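SOXA (Paracoccus denitrificans, PDB 2C1D) supplies the diheme c-type cytochrome subunit of the SoxAX complex, which oxidatively joins thiosulfate to a cysteine of the sulfur carrier protein SoxY. Local coordinates at residues T20-P25 with N253-E258. Sequence-based numbering, arbitrary orientation.
Sequences TKTAPP and NGLSVE
Leu255 faces Thr20 at one end of this contact and Asn253 faces Pro25 at the other, with CA atoms 5.7 Å and 6.0 Å apart respectively; the order of these pairs makes the two segments run antiparallel, with no direct hydrogen bond between them. The main side-chain contact is made by Leu255: with CG anti to its own carbonyl carbon (chi1 -65°), the branch swings across and sets CD2 almost straight above the face of the Thr20-Lys21 peptide, 3.4 Å from Thr20 C. Next along, Thr22 sends its methyl the other way, CG2 sitting 3.8 Å from Leu255 N and equally near Gly254 C. Gly254, with phi 109°, lets the backbone pass close to this methyl. At the far end the Pro25 ring packs alongside Asn253, CB to CB at 4.2 Å, while Asn253 OD1 accepts from Val152 N. Between Thr22 and Pro25 a water donates to both Ala23 O and Asn253 O. Backbone bonds to other partners hold both segments: Thr20 and Thr22 pair with strand 35-36 and its flank, Gly254 and Leu255 with Val150. Between residues 20-25 and 253-258, then, apolar packing leaves two acceptor carbonyls to be satisfied by one water, and the direct polar tie falls next door, where Ser256 bonds Val19 through both backbone and OG.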
loop_
_atom_site.group_PDB
_atom_site.type_symbol
_atom_site.label_atom_id
_atom_site.label_comp_id
_atom_site.label_asym_id
_atom_site.label_seq_id
_atom_site.Cartn_x
_atom_site.Cartn_y
_atom_site.Cartn_z
ATOM N N THR A 20 -10.782 -10.119 -13.323
ATOM C CA THR A 20 -9.761 -9.997 -12.275
ATOM C C THR A 20 -8.324 -10.259 -12.754
ATOM O O THR A 20 -7.382 -10.216 -11.952
ATOM C CB THR A 20 -10.067 -10.982 -11.149
ATOM O OG1 THR A 20 -10.206 -12.317 -11.672
ATOM C CG2 THR A 20 -11.409 -10.677 -10.501
ATOM N N LYS A 21 -8.177 -10.568 -14.038
ATOM C CA LYS A 21 -6.883 -10.904 -14.635
ATOM C C LYS A 21 -6.981 -10.543 -16.114
ATOM O O LYS A 21 -7.945 -10.897 -16.805
ATOM C CB LYS A 21 -6.560 -12.393 -14.408
ATOM C CG LYS A 21 -5.548 -13.016 -15.384
ATOM C CD LYS A 21 -5.414 -14.540 -15.167
ATOM C CE LYS A 21 -4.181 -15.108 -15.930
ATOM N NZ LYS A 21 -4.280 -16.576 -16.187
ATOM N N THR A 22 -6.024 -9.770 -16.590
ATOM C CA THR A 22 -6.065 -9.280 -17.953
ATOM C C THR A 22 -4.706 -8.723 -18.364
ATOM O O THR A 22 -3.797 -8.593 -17.523
ATOM C CB THR A 22 -7.204 -8.233 -18.112
ATOM O OG1 THR A 22 -7.447 -7.955 -19.493
ATOM C CG2 THR A 22 -6.840 -6.875 -17.505
ATOM N N ALA A 23 -4.558 -8.427 -19.649
ATOM C CA ALA A 23 -3.313 -7.867 -20.156
ATOM C C ALA A 23 -3.155 -6.455 -19.608
ATOM O O ALA A 23 -4.128 -5.719 -19.502
ATOM C CB ALA A 23 -3.307 -7.848 -21.695
ATOM N N PRO A 24 -1.931 -6.044 -19.298
ATOM C CA PRO A 24 -1.714 -4.723 -18.710
ATOM C C PRO A 24 -1.991 -3.635 -19.713
ATOM O O PRO A 24 -1.987 -3.935 -20.900
ATOM C CB PRO A 24 -0.210 -4.730 -18.347
ATOM C CG PRO A 24 0.250 -6.103 -18.552
ATOM C CD PRO A 24 -0.668 -6.771 -19.499
ATOM N N PRO A 25 -2.186 -2.397 -19.276
ATOM C CA PRO A 25 -2.240 -1.267 -20.207
ATOM C C PRO A 25 -0.870 -1.105 -20.878
ATOM O O PRO A 25 0.118 -1.575 -20.335
ATOM C CB PRO A 25 -2.567 -0.083 -19.301
ATOM C CG PRO A 25 -2.068 -0.482 -17.987
ATOM C CD PRO A 25 -2.320 -1.949 -17.881
ATOM N N ASN A 253 -6.204 -0.419 -15.549
ATOM C CA ASN A 253 -7.045 -0.271 -16.746
ATOM C C ASN A 253 -7.258 -1.625 -17.409
ATOM O O ASN A 253 -6.280 -2.349 -17.695
ATOM C CB ASN A 253 -6.392 0.685 -17.749
ATOM C CG ASN A 253 -6.733 2.126 -17.489
ATOM O OD1 ASN A 253 -7.630 2.423 -16.698
ATOM N ND2 ASN A 253 -6.047 3.039 -18.190
ATOM N N GLY A 254 -8.526 -1.989 -17.612
ATOM C CA GLY A 254 -8.887 -3.275 -18.195
ATOM C C GLY A 254 -9.505 -4.220 -17.186
ATOM O O GLY A 254 -10.376 -5.021 -17.529
ATOM N N LEU A 255 -9.058 -4.153 -15.936
ATOM C CA LEU A 255 -9.740 -4.875 -14.864
ATOM C C LEU A 255 -11.130 -4.269 -14.664
ATOM O O LEU A 255 -11.347 -3.083 -14.953
ATOM C CB LEU A 255 -8.944 -4.798 -13.558
ATOM C CG LEU A 255 -7.580 -5.486 -13.545
ATOM C CD1 LEU A 255 -6.763 -5.002 -12.370
ATOM C CD2 LEU A 255 -7.723 -7.003 -13.506
ATOM N N SER A 256 -12.067 -5.060 -14.157
ATOM C CA SER A 256 -13.376 -4.540 -13.830
ATOM C C SER A 256 -13.386 -3.753 -12.516
ATOM O O SER A 256 -12.684 -4.045 -11.530
ATOM C CB SER A 256 -14.437 -5.654 -13.714
ATOM O OG SER A 256 -14.541 -6.443 -14.891
ATOM N N VAL A 257 -14.255 -2.773 -12.490
ATOM C CA VAL A 257 -14.676 -2.190 -11.250
ATOM C C VAL A 257 -15.355 -3.303 -10.441
ATOM O O VAL A 257 -16.350 -3.864 -10.885
ATOM C CB VAL A 257 -15.660 -1.044 -11.507
ATOM C CG1 VAL A 257 -16.197 -0.531 -10.221
ATOM C CG2 VAL A 257 -14.973 0.092 -12.246
ATOM N N GLU A 258 -14.843 -3.598 -9.254
ATOM C CA GLU A 258 -15.436 -4.637 -8.403
ATOM C C GLU A 258 -16.708 -4.164 -7.692
ATOM O O GLU A 258 -17.535 -4.995 -7.298
ATOM C CB GLU A 258 -14.390 -5.195 -7.426
ATOM C CG GLU A 258 -13.277 -5.909 -8.197
ATOM C CD GLU A 258 -12.163 -6.519 -7.366
ATOM O OE1 GLU A 258 -12.346 -6.861 -6.178
ATOM O OE2 GLU A 258 -11.068 -6.710 -7.943
HETATM O O HOH W 1 -5.730 -3.604 -19.842
#